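Local coordinates for enoyl-CoA hydratase (Mycobacterium thermoresistibile, PDB 3T3W), which is probably an enoyl-CoA hydratase of the crotonase family, acting in lipid metabolism by adding water to the double bond of enoyl-CoA thioesters, at residues Leu93-Leu107 with Gln246-Met260. Sequence-based numbering, arbitrary orientation. Where two conformers were deposited one is given.
With ZN (zinc ion), chain T.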
loop_
_atom_site.group_PDB
_atom_site.type_symbol
_atom_site.label_atom_id
_atom_site.label_comp_id
_atom_site.label_asym_id
_atom_site.label_seq_id
_atom_site.Cartn_x
_atom_site.Cartn_y
_atom_site.Cartn_z
ATOM N N LEU F 93 -21.794 27.978 -13.675
ATOM C CA LEU F 93 -20.544 27.235 -13.480
ATOM C C LEU F 93 -20.685 26.287 -12.297
ATOM O O LEU F 93 -21.065 26.717 -11.212
ATOM C CB LEU F 93 -19.392 28.184 -13.214
ATOM C CG LEU F 93 -18.017 27.561 -13.057
ATOM C CD1 LEU F 93 -17.687 26.748 -14.302
ATOM C CD2 LEU F 93 -17.000 28.664 -12.818
ATOM N N THR F 94 -20.354 25.007 -12.504
ATOM C CA THR F 94 -20.586 23.981 -11.496
ATOM C C THR F 94 -19.263 23.287 -11.175
ATOM O O THR F 94 -18.333 23.261 -12.004
ATOM C CB THR F 94 -21.593 22.913 -11.980
ATOM O OG1 THR F 94 -21.034 22.202 -13.107
ATOM C CG2 THR F 94 -23.009 23.552 -12.307
ATOM N N LEU F 95 -19.152 22.697 -9.992
ATOM C CA LEU F 95 -17.958 21.936 -9.690
ATOM C C LEU F 95 -17.782 20.768 -10.669
ATOM O O LEU F 95 -16.653 20.406 -10.984
ATOM C CB LEU F 95 -17.918 21.445 -8.232
ATOM C CG LEU F 95 -16.616 20.796 -7.777
ATOM C CD1 LEU F 95 -15.382 21.706 -7.921
ATOM C CD2 LEU F 95 -16.717 20.341 -6.323
ATOM N N GLU F 96 -18.877 20.158 -11.120
ATOM C CA GLU F 96 -18.784 19.037 -12.070
ATOM C C GLU F 96 -17.991 19.435 -13.331
ATOM O O GLU F 96 -17.154 18.674 -13.854
ATOM C CB GLU F 96 -20.196 18.547 -12.429
ATOM C CG GLU F 96 -20.264 17.595 -13.624
ATOM C CD GLU F 96 -21.667 17.149 -14.026
ATOM O OE1 GLU F 96 -22.657 17.841 -13.754
ATOM O OE2 GLU F 96 -21.762 16.080 -14.668
ATOM N N PHE F 97 -18.264 20.636 -13.808
ATOM C CA PHE F 97 -17.645 21.185 -15.009
ATOM C C PHE F 97 -16.151 21.414 -14.788
ATOM O O PHE F 97 -15.323 21.003 -15.604
ATOM C CB PHE F 97 -18.373 22.477 -15.418
ATOM C CG PHE F 97 -17.794 23.135 -16.647
ATOM C CD1 PHE F 97 -18.354 22.901 -17.891
ATOM C CD2 PHE F 97 -16.736 24.012 -16.537
ATOM C CE1 PHE F 97 -17.859 23.532 -19.039
ATOM C CE2 PHE F 97 -16.199 24.628 -17.679
ATOM C CZ PHE F 97 -16.767 24.382 -18.925
ATOM N N ILE F 98 -15.794 22.030 -13.657
ATOM C CA ILE F 98 -14.392 22.278 -13.325
ATOM C C ILE F 98 -13.651 20.941 -13.140
ATOM O O ILE F 98 -12.548 20.746 -13.658
ATOM C CB ILE F 98 -14.231 23.113 -12.032
ATOM C CG1 ILE F 98 -14.770 24.534 -12.242
ATOM C CG2 ILE F 98 -12.766 23.178 -11.629
ATOM C CD1 ILE F 98 -15.250 25.133 -10.952
ATOM N N TYR F 99 -14.286 20.017 -12.422
ATOM C CA TYR F 99 -13.719 18.690 -12.165
ATOM C C TYR F 99 -13.423 17.966 -13.481
ATOM O O TYR F 99 -12.331 17.429 -13.665
ATOM C CB TYR F 99 -14.713 17.868 -11.305
ATOM C CG TYR F 99 -14.148 16.605 -10.671
ATOM C CD1 TYR F 99 -13.872 16.558 -9.307
ATOM C CD2 TYR F 99 -13.905 15.451 -11.427
ATOM C CE1 TYR F 99 -13.302 15.445 -8.745
ATOM C CE2 TYR F 99 -13.332 14.321 -10.861
ATOM C CZ TYR F 99 -13.062 14.316 -9.523
ATOM O OH TYR F 99 -12.512 13.200 -8.956
ATOM N N ALA F 100 -14.397 17.954 -14.407
ATOM C CA ALA F 100 -14.242 17.274 -15.664
ATOM C C ALA F 100 -13.092 17.881 -16.455
ATOM O O ALA F 100 -12.241 17.149 -16.997
ATOM C CB ALA F 100 -15.538 17.355 -16.479
ATOM N N HIS F 101 -13.062 19.207 -16.589
ATOM C CA HIS F 101 -12.047 19.809 -17.446
ATOM C C HIS F 101 -10.645 19.686 -16.846
ATOM O O HIS F 101 -9.664 19.421 -17.567
ATOM C CB HIS F 101 -12.446 21.238 -17.746
ATOM C CG HIS F 101 -13.471 21.351 -18.843
ATOM N ND1 HIS F 101 -14.806 21.359 -18.604
ATOM C CD2 HIS F 101 -13.323 21.368 -20.223
ATOM C CE1 HIS F 101 -15.466 21.428 -19.795
ATOM N NE2 HIS F 101 -14.569 21.449 -20.765
ATOM N N GLU F 102 -10.524 19.851 -15.541
ATOM C CA GLU F 102 -9.209 19.739 -14.905
ATOM C C GLU F 102 -8.759 18.277 -14.903
ATOM O O GLU F 102 -7.551 17.991 -15.023
ATOM C CB GLU F 102 -9.255 20.278 -13.474
ATOM C CG GLU F 102 -9.464 21.800 -13.400
ATOM C CD GLU F 102 -8.958 22.428 -12.106
ATOM O OE1 GLU F 102 -8.708 23.684 -12.131
ATOM O OE2 GLU F 102 -8.789 21.710 -11.081
ATOM N N SER F 103 -9.698 17.342 -14.787
ATOM C CA SER F 103 -9.297 15.935 -14.786
ATOM C C SER F 103 -8.653 15.547 -16.119
ATOM O O SER F 103 -7.760 14.691 -16.151
ATOM C CB SER F 103 -10.408 14.958 -14.372
ATOM O OG SER F 103 -11.373 14.847 -15.366
ATOM N N ARG F 104 -9.090 16.165 -17.202
ATOM C CA ARG F 104 -8.567 15.877 -18.522
ATOM C C ARG F 104 -7.246 16.607 -18.766
ATOM O O ARG F 104 -6.183 15.990 -18.960
ATOM C CB ARG F 104 -9.603 16.262 -19.590
ATOM C CG ARG F 104 -9.124 16.034 -21.022
ATOM C CD ARG F 104 -10.062 16.664 -22.054
ATOM N NE ARG F 104 -9.413 16.730 -23.375
ATOM C CZ ARG F 104 -9.878 17.410 -24.419
ATOM N NH1 ARG F 104 -11.015 18.105 -24.316
ATOM N NH2 ARG F 104 -9.211 17.397 -25.580
ATOM N N ARG F 105 -7.269 17.925 -18.750
ATOM C CA ARG F 105 -6.069 18.648 -19.240
ATOM C C ARG F 105 -4.946 18.843 -18.219
ATOM O O ARG F 105 -3.811 19.119 -18.604
ATOM C CB ARG F 105 -6.455 19.997 -19.818
ATOM C CG ARG F 105 -7.295 19.855 -21.068
ATOM C CD ARG F 105 -7.422 21.226 -21.725
ATOM N NE ARG F 105 -7.982 21.177 -23.062
ATOM C CZ ARG F 105 -9.258 21.336 -23.377
ATOM N NH1 ARG F 105 -10.178 21.514 -22.429
ATOM N NH2 ARG F 105 -9.609 21.365 -24.672
ATOM N N TYR F 106 -5.256 18.709 -16.935
ATOM C CA TYR F 106 -4.261 18.837 -15.919
ATOM C C TYR F 106 -3.834 17.404 -15.523
ATOM O O TYR F 106 -2.735 16.936 -15.899
ATOM C CB TYR F 106 -4.778 19.706 -14.775
ATOM C CG TYR F 106 -5.163 21.136 -15.195
ATOM C CD1 TYR F 106 -4.580 21.728 -16.320
ATOM C CD2 TYR F 106 -6.053 21.905 -14.435
ATOM C CE1 TYR F 106 -4.915 23.017 -16.677
ATOM C CE2 TYR F 106 -6.376 23.203 -14.784
ATOM C CZ TYR F 106 -5.807 23.745 -15.918
ATOM O OH TYR F 106 -6.099 25.046 -16.300
ATOM N N LEU F 107 -4.730 16.653 -14.918
ATOM C CA LEU F 107 -4.346 15.349 -14.348
ATOM C C LEU F 107 -4.024 14.274 -15.398
ATOM O O LEU F 107 -2.931 13.668 -15.371
ATOM C CB LEU F 107 -5.454 14.852 -13.430
ATOM C CG LEU F 107 -5.116 13.630 -12.569
ATOM C CD1 LEU F 107 -4.002 13.973 -11.610
ATOM C CD2 LEU F 107 -6.340 13.171 -11.800
ATOM N N GLN F 246 -4.308 10.463 -7.486
ATOM C CA GLN F 246 -5.754 10.458 -7.591
ATOM C C GLN F 246 -6.421 11.013 -6.317
ATOM O O GLN F 246 -7.400 11.810 -6.393
ATOM C CB GLN F 246 -6.268 9.064 -7.963
ATOM C CG GLN F 246 -5.819 8.529 -9.325
ATOM C CD GLN F 246 -6.263 9.381 -10.490
ATOM O OE1 GLN F 246 -7.308 10.044 -10.443
ATOM N NE2 GLN F 246 -5.481 9.342 -11.584
ATOM N N SER F 247 -5.898 10.622 -5.151
ATOM C CA SER F 247 -6.435 11.096 -3.890
ATOM C C SER F 247 -6.348 12.606 -3.773
ATOM O O SER F 247 -7.340 13.277 -3.383
ATOM C CB SER F 247 -5.721 10.419 -2.719
ATOM O OG SER F 247 -6.455 10.545 -1.530
ATOM N N VAL F 248 -5.185 13.168 -4.098
ATOM C CA VAL F 248 -4.987 14.592 -3.904
ATOM C C VAL F 248 -5.785 15.395 -4.923
ATOM O O VAL F 248 -6.243 16.498 -4.633
ATOM C CB VAL F 248 -3.484 14.985 -3.858
ATOM C CG1 VAL F 248 -3.364 16.488 -3.624
ATOM C CG2 VAL F 248 -2.787 14.214 -2.716
ATOM N N PHE F 249 -6.051 14.827 -6.087
ATOM C CA PHE F 249 -6.903 15.512 -7.059
ATOM C C PHE F 249 -8.262 15.852 -6.439
ATOM O O PHE F 249 -8.728 16.978 -6.545
ATOM C CB PHE F 249 -7.057 14.708 -8.354
ATOM C CG PHE F 249 -7.869 15.416 -9.389
ATOM C CD1 PHE F 249 -7.335 16.469 -10.090
ATOM C CD2 PHE F 249 -9.181 15.078 -9.612
ATOM C CE1 PHE F 249 -8.064 17.126 -11.058
ATOM C CE2 PHE F 249 -9.945 15.759 -10.594
ATOM C CZ PHE F 249 -9.353 16.781 -11.313
ATOM N N ASP F 250 -8.863 14.910 -5.726
ATOM C CA ASP F 250 -10.108 15.202 -5.040
ATOM C C ASP F 250 -9.943 16.254 -3.918
ATOM O O ASP F 250 -10.821 17.113 -3.754
ATOM C CB ASP F 250 -10.784 13.934 -4.496
ATOM C CG ASP F 250 -11.186 12.998 -5.631
ATOM O OD1 ASP F 250 -12.005 13.471 -6.489
ATOM O OD2 ASP F 250 -10.639 11.850 -5.706
ATOM N N ILE F 251 -8.845 16.189 -3.175
ATOM C CA ILE F 251 -8.558 17.238 -2.167
ATOM C C ILE F 251 -8.512 18.642 -2.844
ATOM O O ILE F 251 -9.103 19.613 -2.365
ATOM C CB ILE F 251 -7.266 16.904 -1.403
ATOM C CG1 ILE F 251 -7.454 15.632 -0.571
ATOM C CG2 ILE F 251 -6.772 18.116 -0.551
ATOM C CD1 ILE F 251 -6.180 14.981 -0.011
ATOM N N HIS F 252 -7.798 18.727 -3.958
ATOM C CA HIS F 252 -7.717 19.940 -4.760
ATOM C C HIS F 252 -9.106 20.411 -5.157
ATOM O O HIS F 252 -9.444 21.599 -4.998
ATOM C CB HIS F 252 -6.819 19.674 -5.942
ATOM C CG HIS F 252 -6.720 20.838 -6.900
ATOM N ND1 HIS F 252 -5.655 21.673 -6.918
ATOM C CD2 HIS F 252 -7.592 21.280 -7.895
ATOM C CE1 HIS F 252 -5.853 22.626 -7.862
ATOM N NE2 HIS F 252 -7.038 22.402 -8.453
ATOM N N GLN F 253 -9.944 19.496 -5.600
ATOM C CA GLN F 253 -11.295 19.845 -6.005
ATOM C C GLN F 253 -12.177 20.337 -4.846
ATOM O O GLN F 253 -13.084 21.153 -5.051
ATOM C CB GLN F 253 -11.933 18.678 -6.778
ATOM C CG GLN F 253 -11.259 18.387 -8.114
ATOM C CD GLN F 253 -11.303 19.540 -9.094
ATOM O OE1 GLN F 253 -12.256 20.304 -9.111
ATOM N NE2 GLN F 253 -10.243 19.708 -9.872
ATOM N N THR F 254 -11.950 19.858 -3.622
ATOM C CA THR F 254 -12.700 20.423 -2.484
ATOM C C THR F 254 -12.345 21.914 -2.309
ATOM O O THR F 254 -13.146 22.681 -1.737
ATOM C CB THR F 254 -12.492 19.687 -1.128
ATOM O OG1 THR F 254 -11.136 19.870 -0.649
ATOM C CG2 THR F 254 -12.858 18.202 -1.275
ATOM N N GLY F 255 -11.153 22.313 -2.756
ATOM C CA GLY F 255 -10.765 23.740 -2.723
ATOM C C GLY F 255 -11.610 24.553 -3.642
ATOM O O GLY F 255 -12.163 25.627 -3.281
ATOM N N HIS F 256 -11.758 24.037 -4.849
ATOM C CA HIS F 256 -12.646 24.681 -5.805
ATOM C C HIS F 256 -14.060 24.727 -5.297
ATOM O O HIS F 256 -14.740 25.754 -5.458
ATOM C CB HIS F 256 -12.659 23.992 -7.161
ATOM C CG HIS F 256 -11.406 24.191 -7.955
ATOM N ND1 HIS F 256 -10.950 25.439 -8.286
ATOM C CD2 HIS F 256 -10.494 23.296 -8.472
ATOM C CE1 HIS F 256 -9.828 25.314 -9.008
ATOM N NE2 HIS F 256 -9.545 24.016 -9.139
ATOM N N GLY F 257 -14.528 23.619 -4.718
ATOM C CA GLY F 257 -15.861 23.556 -4.156
ATOM C C GLY F 257 -16.071 24.604 -3.086
ATOM O O GLY F 257 -17.099 25.317 -3.042
ATOM N N ASN F 258 -15.084 24.762 -2.229
ATOM C CA ASN F 258 -15.226 25.775 -1.204
ATOM C C ASN F 258 -15.185 27.204 -1.746
ATOM O O ASN F 258 -15.987 28.073 -1.329
ATOM C CB ASN F 258 -14.167 25.625 -0.136
ATOM C CG ASN F 258 -14.419 26.523 1.053
ATOM O OD1 ASN F 258 -15.460 26.436 1.668
ATOM N ND2 ASN F 258 -13.452 27.386 1.381
ATOM N N ALA F 259 -14.278 27.471 -2.666
ATOM C CA ALA F 259 -14.134 28.824 -3.261
ATOM C C ALA F 259 -15.429 29.232 -3.942
ATOM O O ALA F 259 -15.894 30.382 -3.805
ATOM C CB ALA F 259 -12.986 28.841 -4.259
ATOM N N MET F 260 -16.068 28.271 -4.620
ATOM C CA MET F 260 -17.373 28.543 -5.270
ATOM C C MET F 260 -18.475 28.812 -4.248
ATOM O O MET F 260 -19.323 29.715 -4.456
ATOM C CB MET F 260 -17.796 27.409 -6.187
ATOM C CG MET F 260 -16.849 27.195 -7.337
ATOM S SD MET F 260 -17.341 25.733 -8.272
ATOM C CE MET F 260 -18.366 26.654 -9.396
HETATM ZN ZN ZN T . -7.815 23.332 -10.133
HETATM O O HOH W 1 -6.781 25.145 -9.800
#
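Phe249 pushes its ring in among Tyr99, Glu102, Ser103 and Leu107, a knob into a hole between two helices that run roughly antiparallel (146° between their directions). Leu107 CD2 lies over one face of that ring, 3.6 Å from Phe249 CG, while the edge at CE2 points into the face of Tyr99, a T-shaped pair with planes at 79°. With CG anti to the backbone N (chi1 -166°), the Tyr99 ring leans toward helix 246-260, and Tyr99 CD1 comes 3.4 Å from Gln253 CG. At the other end Leu95 is a knob among Gln253, His256, Gly257 and Met260, its CD1 3.6 Å from His256 CB, and Ile98 CD1 meets Met260 SD tip to tip at 3.5 Å.

Further out, Tyr99 OH donates a short 2.5 Å bond to the syn side of Asp250 OD1; the other oxygen, Asp250 OD2, forms a salt bridge with Arg230 of a neighbouring subunit. Glu102 binds the zinc ion through both carboxylate oxygens, OE1 at 2.2 Å and OE2 at 2.1 Å from the metal. His252 NE2 and His256 NE2 bind it too; a water and Glu163 complete the site. Gln253, bent at chi2, brings NE2 within 2.8 Å of Glu102 OE2, a bent second-shell hydrogen bond that meets OE2 on its anti side, tilted out of the carboxylate plane; its OE1 is buried without a partner. Gly161 O and Pro266 O take the ND1 hydrogens of His252 and His256. The metal thus cross-links the helices, and its positive charge probably balances the negative charge of the two glutamates.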